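Local atomic coordinates of Rod shape-determining protein (MreC) (Helicobacter pylori, PDB entry 5LP5), a protein that binds penicillin-binding protein 2 in the bacterial cell wall synthesis complex and probably takes part in determining rod shape. Residues M93-T98 against F242-K247; L106-S111 against N150-C155; Y157-G162 against D193-S198. One frame throughout, in Å; residues are numbered along the deposited sequence.

Interaction 1. Residues M93-T98 against F242-K247; sequences MTYTPT and FLSDVK
The ring of Tyr95 settles into the hollow between Phe242 and Ser244 on two antiparallel strands: its CD1 meets Phe242 CB at 4.0 Å, and its CE1 lies equally near Ser244 CB. With CG set beside the backbone N (chi1 -79°), the ring rises from the strand and crosses the Phe242 side chain at about a right angle. The next bump on this face is Pro97, whose CB packs against Phe242 CE1 at 4.0 Å. At the other end Met93 CG leans on Val246 CG2, 4.0 Å away, the two side chains crossing obliquely. Four backbone bonds hold the ladder, two each for Thr94 with Asp245 and Thr96 with Leu243; Leu243 N reaches Thr96 O at 2.6 Å, almost straight. On the face of Thr94 and Asp245, Lys247 NZ bends back from the loop to Asp245 OD2 at 3.3 Å, a weakly hydrogen-bonded salt bridge, while Lys124 takes Asp245 OD1. This ladder joins the first and last strands of a six-stranded barrel. Strand 125-129 flanks 241-246 on its other edge, with Leu243 against Tyr126 and Leu128, and Ser244 OG bonds Ile203 O, in the loop between strands 194-197 and 209-218.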
loop_
_atom_site.group_PDB
_atom_site.type_symbol
_atom_site.label_atom_id
_atom_site.label_comp_id
_atom_site.label_asym_id
_atom_site.label_seq_id
_atom_site.Cartn_x
_atom_site.Cartn_y
_atom_site.Cartn_z
ATOM N N MET C 93 -3.748 -30.095 -18.729
ATOM C CA MET C 93 -4.141 -30.531 -17.386
ATOM C C MET C 93 -4.793 -31.915 -17.419
ATOM O O MET C 93 -5.517 -32.264 -18.378
ATOM C CB MET C 93 -5.169 -29.558 -16.835
ATOM C CG MET C 93 -5.389 -29.746 -15.367
ATOM S SD MET C 93 -7.021 -29.273 -14.867
ATOM C CE MET C 93 -7.244 -27.747 -15.784
ATOM N N THR C 94 -4.578 -32.689 -16.361
ATOM C CA THR C 94 -5.164 -34.022 -16.268
ATOM C C THR C 94 -5.887 -34.191 -14.942
ATOM O O THR C 94 -5.449 -33.707 -13.898
ATOM C CB THR C 94 -4.071 -35.110 -16.341
ATOM O OG1 THR C 94 -3.350 -34.978 -17.556
ATOM C CG2 THR C 94 -4.641 -36.479 -16.309
ATOM N N TYR C 95 -6.997 -34.915 -14.997
ATOM C CA TYR C 95 -7.644 -35.425 -13.811
ATOM C C TYR C 95 -7.485 -36.938 -13.811
ATOM O O TYR C 95 -7.829 -37.583 -14.790
ATOM C CB TYR C 95 -9.114 -35.052 -13.842
ATOM C CG TYR C 95 -9.383 -33.631 -13.437
ATOM C CD1 TYR C 95 -9.254 -33.264 -12.122
ATOM C CD2 TYR C 95 -9.771 -32.653 -14.355
ATOM C CE1 TYR C 95 -9.499 -31.951 -11.713
ATOM C CE2 TYR C 95 -10.008 -31.350 -13.968
ATOM C CZ TYR C 95 -9.873 -30.998 -12.639
ATOM O OH TYR C 95 -10.121 -29.725 -12.191
ATOM N N THR C 96 -6.961 -37.495 -12.720
ATOM C CA THR C 96 -6.819 -38.949 -12.582
ATOM C C THR C 96 -7.494 -39.376 -11.312
ATOM O O THR C 96 -7.314 -38.742 -10.290
ATOM C CB THR C 96 -5.343 -39.365 -12.511
ATOM O OG1 THR C 96 -4.621 -38.663 -13.511
ATOM C CG2 THR C 96 -5.183 -40.814 -12.768
ATOM N N PRO C 97 -8.276 -40.456 -11.351
ATOM C CA PRO C 97 -8.971 -40.848 -10.145
ATOM C C PRO C 97 -8.054 -41.469 -9.100
ATOM O O PRO C 97 -6.990 -41.986 -9.418
ATOM C CB PRO C 97 -10.018 -41.841 -10.658
ATOM C CG PRO C 97 -9.468 -42.391 -11.923
ATOM C CD PRO C 97 -8.668 -41.275 -12.506
ATOM N N THR C 98 -8.474 -41.378 -7.850
ATOM C CA THR C 98 -7.678 -41.822 -6.715
ATOM C C THR C 98 -8.677 -42.081 -5.624
ATOM O O THR C 98 -9.825 -41.568 -5.697
ATOM C CB THR C 98 -6.641 -40.746 -6.248
ATOM O OG1 THR C 98 -5.859 -41.239 -5.139
ATOM C CG2 THR C 98 -7.329 -39.434 -5.835
ATOM N N PHE C 242 -10.656 -37.124 -7.575
ATOM C CA PHE C 242 -9.755 -36.997 -8.714
ATOM C C PHE C 242 -8.534 -36.138 -8.357
ATOM O O PHE C 242 -8.656 -35.114 -7.703
ATOM C CB PHE C 242 -10.505 -36.354 -9.881
ATOM C CG PHE C 242 -11.580 -37.219 -10.464
ATOM C CD1 PHE C 242 -11.301 -38.068 -11.516
ATOM C CD2 PHE C 242 -12.872 -37.155 -9.999
ATOM C CE1 PHE C 242 -12.286 -38.864 -12.071
ATOM C CE2 PHE C 242 -13.873 -37.954 -10.546
ATOM C CZ PHE C 242 -13.576 -38.809 -11.583
ATOM N N LEU C 243 -7.368 -36.545 -8.837
ATOM C CA LEU C 243 -6.126 -35.808 -8.628
ATOM C C LEU C 243 -5.892 -34.844 -9.759
ATOM O O LEU C 243 -5.982 -35.211 -10.936
ATOM C CB LEU C 243 -4.955 -36.784 -8.578
ATOM C CG LEU C 243 -3.601 -36.234 -8.148
ATOM C CD1 LEU C 243 -3.519 -36.062 -6.643
ATOM C CD2 LEU C 243 -2.526 -37.246 -8.525
ATOM N N SER C 244 -5.548 -33.609 -9.430
ATOM C CA SER C 244 -5.342 -32.577 -10.449
ATOM C C SER C 244 -3.880 -32.375 -10.795
ATOM O O SER C 244 -3.145 -31.823 -9.995
ATOM C CB SER C 244 -5.919 -31.253 -9.978
ATOM O OG SER C 244 -5.512 -30.234 -10.867
ATOM N N ASP C 245 -3.488 -32.800 -12.000
ATOM C CA ASP C 245 -2.103 -32.727 -12.477
ATOM C C ASP C 245 -1.979 -31.662 -13.577
ATOM O O ASP C 245 -2.363 -31.920 -14.726
ATOM C CB ASP C 245 -1.667 -34.105 -13.001
ATOM C CG ASP C 245 -0.161 -34.157 -13.398
ATOM O OD1 ASP C 245 0.511 -33.140 -13.463
ATOM O OD2 ASP C 245 0.397 -35.217 -13.649
ATOM N N VAL C 246 -1.447 -30.490 -13.229
ATOM C CA VAL C 246 -1.271 -29.383 -14.194
ATOM C C VAL C 246 0.142 -29.455 -14.747
ATOM O O VAL C 246 1.093 -29.431 -13.979
ATOM C CB VAL C 246 -1.452 -28.013 -13.506
ATOM C CG1 VAL C 246 -1.089 -26.887 -14.441
ATOM C CG2 VAL C 246 -2.875 -27.822 -13.004
ATOM N N LYS C 247 0.251 -29.574 -16.063
ATOM C CA LYS C 247 1.517 -29.914 -16.687
ATOM C C LYS C 247 2.538 -28.808 -16.393
ATOM O O LYS C 247 2.277 -27.625 -16.642
ATOM C CB LYS C 247 1.334 -30.214 -18.194
ATOM C CG LYS C 247 0.617 -31.550 -18.467
ATOM C CD LYS C 247 1.425 -32.780 -18.001
ATOM C CE LYS C 247 0.578 -33.828 -17.264
ATOM N NZ LYS C 247 1.389 -35.005 -16.816
#

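Interaction 2. Residues L106-S111 against N150-C155; sequences LEDTHS and NAHKRC
His110 and His152 bring together a loop of the first barrel, between strands 93-103 and 111-114, and the link that leaves strand 144-149 for the second barrel through a type I beta turn, His152 to Cys155. Van der Waals packing is led by His110 CB and His152 CB, 4.0 Å apart. Ala151 CB lies over one face of the His110 ring, and Thr109 OG1 sits over the centre of the opposite face.

Polar groups gather round the His152 ring. Its CG is anti to the backbone N (chi1 -171°), carrying the ring alongside 106-111, where Ser111 OG stands 3.3 Å above its plane, over the centre. The Asp108 carboxylate approaches obliquely, OD2 4.0 Å from His152 CE1, its plane turned 38° from the ring; a negative charge here could favour a protonated imidazole. Phe148 meets the same imidazole nearly parallel.

Within 106-111, His110 N makes a weak bond to Asp108 OD1, the closure of an Asx turn; Ser111 OG is 3.1 Å from Asp108 OD2. Outside, His110 packs on Val184 of the second subunit. A water bridges the two loops: in the plane of the His110 ring at its edge, it is 2.5 Å from His110 ND1 and donates a hydrogen bond to Asn150 O at 2.7 Å.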
loop_
_atom_site.group_PDB
_atom_site.type_symbol
_atom_site.label_atom_id
_atom_site.label_comp_id
_atom_site.label_asym_id
_atom_site.label_seq_id
_atom_site.Cartn_x
_atom_site.Cartn_y
_atom_site.Cartn_z
ATOM N N LEU C 106 -5.815 -41.263 13.421
ATOM C CA LEU C 106 -7.212 -41.369 13.830
ATOM C C LEU C 106 -7.623 -40.248 14.746
ATOM O O LEU C 106 -8.713 -40.266 15.281
ATOM C CB LEU C 106 -7.522 -42.718 14.489
ATOM C CG LEU C 106 -7.530 -43.896 13.501
ATOM C CD1 LEU C 106 -7.780 -45.195 14.230
ATOM C CD2 LEU C 106 -8.591 -43.773 12.419
ATOM N N GLU C 107 -6.727 -39.290 14.923
ATOM C CA GLU C 107 -7.003 -38.083 15.671
ATOM C C GLU C 107 -7.024 -36.852 14.765
ATOM O O GLU C 107 -6.841 -35.727 15.246
ATOM C CB GLU C 107 -5.915 -37.879 16.745
ATOM C CG GLU C 107 -5.911 -38.900 17.886
ATOM C CD GLU C 107 -4.676 -38.821 18.753
ATOM O OE1 GLU C 107 -4.185 -37.699 19.027
ATOM O OE2 GLU C 107 -4.199 -39.893 19.189
ATOM N N ASP C 108 -7.229 -37.033 13.461
ATOM C CA ASP C 108 -7.189 -35.924 12.496
ATOM C C ASP C 108 -7.959 -36.337 11.235
ATOM O O ASP C 108 -7.545 -37.302 10.557
ATOM C CB ASP C 108 -5.718 -35.599 12.193
ATOM C CG ASP C 108 -5.519 -34.427 11.225
ATOM O OD1 ASP C 108 -6.392 -33.543 11.123
ATOM O OD2 ASP C 108 -4.471 -34.441 10.537
ATOM N N THR C 109 -9.051 -35.618 10.939
ATOM C CA THR C 109 -9.896 -35.912 9.774
ATOM C C THR C 109 -9.419 -35.240 8.483
ATOM O O THR C 109 -9.947 -35.495 7.415
ATOM C CB THR C 109 -11.349 -35.405 9.985
ATOM O OG1 THR C 109 -11.367 -33.975 10.146
ATOM C CG2 THR C 109 -12.002 -36.058 11.191
ATOM N N HIS C 110 -8.441 -34.341 8.613
ATOM C CA HIS C 110 -7.970 -33.549 7.491
ATOM C C HIS C 110 -6.687 -34.116 6.861
ATOM O O HIS C 110 -6.002 -33.389 6.131
ATOM C CB HIS C 110 -7.756 -32.091 7.937
ATOM C CG HIS C 110 -8.879 -31.529 8.760
ATOM N ND1 HIS C 110 -10.074 -31.104 8.228
ATOM C CD2 HIS C 110 -8.984 -31.361 10.098
ATOM C CE1 HIS C 110 -10.862 -30.684 9.202
ATOM N NE2 HIS C 110 -10.218 -30.818 10.346
ATOM N N SER C 111 -6.385 -35.391 7.067
ATOM C CA SER C 111 -5.180 -35.989 6.506
ATOM C C SER C 111 -5.459 -37.430 6.128
ATOM O O SER C 111 -5.884 -38.231 6.976
ATOM C CB SER C 111 -4.024 -35.941 7.506
ATOM O OG SER C 111 -3.493 -34.630 7.591
ATOM N N ASN C 150 -8.741 -29.630 3.049
ATOM C CA ASN C 150 -9.052 -28.238 3.397
ATOM C C ASN C 150 -8.963 -28.084 4.928
ATOM O O ASN C 150 -9.505 -28.876 5.700
ATOM C CB ASN C 150 -10.462 -27.806 2.957
ATOM C CG ASN C 150 -10.553 -27.408 1.500
ATOM O OD1 ASN C 150 -9.588 -26.913 0.901
ATOM N ND2 ASN C 150 -11.749 -27.596 0.916
ATOM N N ALA C 151 -8.225 -27.074 5.352
ATOM C CA ALA C 151 -8.069 -26.760 6.777
ATOM C C ALA C 151 -6.951 -27.500 7.460
ATOM O O ALA C 151 -6.664 -27.187 8.616
ATOM C CB ALA C 151 -9.374 -26.931 7.555
ATOM N N HIS C 152 -6.259 -28.402 6.763
ATOM C CA HIS C 152 -4.972 -28.921 7.275
ATOM C C HIS C 152 -3.894 -27.827 7.248
ATOM O O HIS C 152 -3.883 -26.983 6.367
ATOM C CB HIS C 152 -4.518 -30.171 6.484
ATOM C CG HIS C 152 -3.331 -30.883 7.071
ATOM N ND1 HIS C 152 -3.228 -31.187 8.409
ATOM C CD2 HIS C 152 -2.187 -31.337 6.502
ATOM C CE1 HIS C 152 -2.091 -31.823 8.634
ATOM N NE2 HIS C 152 -1.433 -31.907 7.494
ATOM N N LYS C 153 -2.993 -27.855 8.214
ATOM C CA LYS C 153 -1.838 -26.951 8.275
ATOM C C LYS C 153 -1.081 -26.790 6.934
ATOM O O LYS C 153 -0.554 -25.734 6.628
ATOM C CB LYS C 153 -0.867 -27.470 9.369
ATOM C CG LYS C 153 0.259 -26.552 9.810
ATOM C CD LYS C 153 1.119 -27.221 10.880
ATOM C CE LYS C 153 2.394 -26.411 11.137
ATOM N NZ LYS C 153 3.066 -26.757 12.423
ATOM N N ARG C 154 -1.003 -27.868 6.168
ATOM C CA ARG C 154 -0.193 -27.918 4.944
ATOM C C ARG C 154 -0.989 -27.643 3.672
ATOM O O ARG C 154 -0.416 -27.555 2.582
ATOM C CB ARG C 154 0.416 -29.311 4.805
ATOM C CG ARG C 154 1.406 -29.659 5.910
ATOM C CD ARG C 154 2.145 -30.941 5.634
ATOM N NE ARG C 154 2.782 -30.935 4.313
ATOM C CZ ARG C 154 3.435 -31.966 3.787
ATOM N NH1 ARG C 154 3.559 -33.083 4.477
ATOM N NH2 ARG C 154 3.959 -31.875 2.571
ATOM N N CYS C 155 -2.311 -27.540 3.804
ATOM C CA CYS C 155 -3.172 -27.336 2.658
ATOM C C CYS C 155 -3.253 -25.871 2.345
ATOM O O CYS C 155 -3.749 -25.093 3.151
ATOM C CB CYS C 155 -4.564 -27.896 2.917
ATOM S SG CYS C 155 -5.738 -27.424 1.641
HETATM O O HOH W 1 -10.898 -31.190 5.842
#

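Interaction 3. Residues Y157-G162 against D193-S198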
loop_
_atom_site.group_PDB
_atom_site.type_symbol
_atom_site.label_atom_id
_atom_site.label_comp_id
_atom_site.label_asym_id
_atom_site.label_seq_id
_atom_site.Cartn_x
_atom_site.Cartn_y
_atom_site.Cartn_z
ATOM N N TYR C 157 -3.532 -23.134 -1.383
ATOM C CA TYR C 157 -3.563 -22.976 -2.820
ATOM C C TYR C 157 -4.177 -21.650 -3.226
ATOM O O TYR C 157 -4.652 -20.919 -2.375
ATOM C CB TYR C 157 -4.288 -24.138 -3.467
ATOM C CG TYR C 157 -5.660 -24.461 -2.918
ATOM C CD1 TYR C 157 -6.800 -23.915 -3.479
ATOM C CD2 TYR C 157 -5.821 -25.377 -1.887
ATOM C CE1 TYR C 157 -8.070 -24.237 -3.010
ATOM C CE2 TYR C 157 -7.087 -25.715 -1.418
ATOM C CZ TYR C 157 -8.202 -25.138 -1.973
ATOM O OH TYR C 157 -9.442 -25.512 -1.505
ATOM N N SER C 158 -4.098 -21.316 -4.517
ATOM C CA SER C 158 -4.507 -19.994 -5.021
ATOM C C SER C 158 -5.954 -19.963 -5.494
ATOM O O SER C 158 -6.344 -20.765 -6.323
ATOM C CB SER C 158 -3.621 -19.540 -6.167
ATOM O OG SER C 158 -3.973 -18.200 -6.490
ATOM N N VAL C 159 -6.725 -18.998 -5.000
ATOM C CA VAL C 159 -8.133 -18.840 -5.382
ATOM C C VAL C 159 -8.449 -17.411 -5.847
ATOM O O VAL C 159 -7.650 -16.486 -5.639
ATOM C CB VAL C 159 -9.068 -19.222 -4.236
ATOM C CG1 VAL C 159 -8.873 -20.685 -3.880
ATOM C CG2 VAL C 159 -8.868 -18.312 -3.027
ATOM N N MET C 160 -9.598 -17.248 -6.495
ATOM C CA MET C 160 -10.087 -15.934 -6.945
ATOM C C MET C 160 -11.562 -15.727 -6.603
ATOM O O MET C 160 -12.369 -16.638 -6.694
ATOM C CB MET C 160 -9.878 -15.757 -8.453
ATOM C CG MET C 160 -10.568 -16.807 -9.320
ATOM S SD MET C 160 -9.991 -16.647 -11.007
ATOM C CE MET C 160 -11.002 -17.882 -11.807
ATOM N N ILE C 161 -11.909 -14.506 -6.227
ATOM C CA ILE C 161 -13.220 -14.189 -5.666
ATOM C C ILE C 161 -14.043 -13.307 -6.601
ATOM O O ILE C 161 -13.549 -12.307 -7.135
ATOM C CB ILE C 161 -13.067 -13.467 -4.323
ATOM C CG1 ILE C 161 -12.329 -14.368 -3.338
ATOM C CG2 ILE C 161 -14.424 -13.095 -3.745
ATOM C CD1 ILE C 161 -11.892 -13.701 -2.045
ATOM N N GLY C 162 -15.307 -13.673 -6.788
ATOM C CA GLY C 162 -16.227 -12.839 -7.551
ATOM C C GLY C 162 -15.848 -12.676 -9.028
ATOM O O GLY C 162 -14.946 -13.322 -9.521
ATOM N N ASP C 193 -20.280 -13.979 -2.479
ATOM C CA ASP C 193 -19.431 -14.117 -3.652
ATOM C C ASP C 193 -18.851 -15.532 -3.770
ATOM O O ASP C 193 -18.264 -16.023 -2.813
ATOM C CB ASP C 193 -18.218 -13.156 -3.566
ATOM C CG ASP C 193 -18.459 -11.823 -4.221
ATOM O OD1 ASP C 193 -19.034 -11.854 -5.339
ATOM O OD2 ASP C 193 -18.023 -10.777 -3.648
ATOM N N GLN C 194 -18.986 -16.117 -4.963
ATOM C CA GLN C 194 -18.300 -17.330 -5.320
ATOM C C GLN C 194 -16.770 -17.220 -5.221
ATOM O O GLN C 194 -16.168 -16.201 -5.591
ATOM C CB GLN C 194 -18.659 -17.730 -6.735
ATOM C CG GLN C 194 -20.010 -18.432 -6.857
ATOM C CD GLN C 194 -19.975 -19.505 -7.924
ATOM O OE1 GLN C 194 -19.250 -19.383 -8.927
ATOM N NE2 GLN C 194 -20.740 -20.583 -7.705
ATOM N N VAL C 195 -16.166 -18.299 -4.723
ATOM C CA VAL C 195 -14.714 -18.420 -4.655
ATOM C C VAL C 195 -14.277 -19.632 -5.498
ATOM O O VAL C 195 -14.725 -20.753 -5.265
ATOM C CB VAL C 195 -14.266 -18.589 -3.201
ATOM C CG1 VAL C 195 -12.767 -18.796 -3.113
ATOM C CG2 VAL C 195 -14.664 -17.369 -2.406
ATOM N N LEU C 196 -13.406 -19.392 -6.468
ATOM C CA LEU C 196 -12.962 -20.430 -7.408
ATOM C C LEU C 196 -11.446 -20.549 -7.389
ATOM O O LEU C 196 -10.758 -19.579 -7.076
ATOM C CB LEU C 196 -13.361 -20.072 -8.831
ATOM C CG LEU C 196 -14.835 -19.798 -9.035
ATOM C CD1 LEU C 196 -15.135 -19.089 -10.363
ATOM C CD2 LEU C 196 -15.602 -21.104 -8.869
ATOM N N THR C 197 -10.923 -21.713 -7.766
ATOM C CA THR C 197 -9.487 -21.840 -7.905
ATOM C C THR C 197 -9.010 -20.884 -9.003
ATOM O O THR C 197 -9.655 -20.748 -10.042
ATOM C CB THR C 197 -9.086 -23.276 -8.259
ATOM O OG1 THR C 197 -9.689 -23.649 -9.498
ATOM C CG2 THR C 197 -9.521 -24.239 -7.206
ATOM N N SER C 198 -7.888 -20.225 -8.775
ATOM C CA SER C 198 -7.395 -19.196 -9.714
ATOM C C SER C 198 -6.663 -19.833 -10.884
ATOM O O SER C 198 -6.575 -19.269 -11.959
ATOM C CB SER C 198 -6.422 -18.244 -9.021
ATOM O OG SER C 198 -5.119 -18.790 -9.023
#
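The ring of Tyr157 slants past the Thr197 methyl, Tyr157 CE1 to Thr197 CG2 4.4 Å, and meets Phe204 edge-to-face, while its OH probably bonds Asn150 OD1. At the far end the Asp193 carboxylate brings OD1 within 3.7 Å of Gly162 CA; its OD2 accepts from Asn190 N. Between them an antiparallel ladder runs through Met160-Leu196, a pair joined by two bonds, with Leu196 N meeting Met160 O almost straight at 3.0 Å. Gly162 N to Gln194 O and Ser198 N to Ser158 O extend it. Ile161 and Val195 lie side by side, Ile161 CG1 to Val195 CG2 3.9 Å, and Val195 CG1 also touches Val159 CB. On the opposite face Met160 starts from the crowded position between backbone N and carbonyl carbon (chi1 59°), then runs extended past Ser198 CA, 3.9 Å from Met160 SD. Ser198 OG donates to Ser158 OG at 2.8 Å, an oxygen also bonded to Gln131 of the Pbp2 chain. The pairing closes the second six-stranded barrel, joining its two end strands. Strand 166-172 flanks 158-161 and strand 209-218 flanks 194-197, while Ile161 packs on Val180 and Ile183 of strand 178-183.

How the interactions relate
Interactions 1 and 3 play the same part in two successive barrels, each sealing the seam between the end strands of an antiparallel sheet; their centres are 19 Å apart and their nearest atoms about 7 Å. Interaction 2 ties a loop of the first barrel to the linker, and its segment 150-155 leads straight into the second. There it touches interaction 3: Asn150 OD1 and Tyr157 OH are 2.8 Å apart, although the two centres are 21 Å apart. Interaction 2 stays about 12 Å from interaction 1 at the nearest atoms. Arg154 and Ser158, in interactions 2 and 3, both bond Pbp2, whereas no other chain of the assembly touches interaction 1.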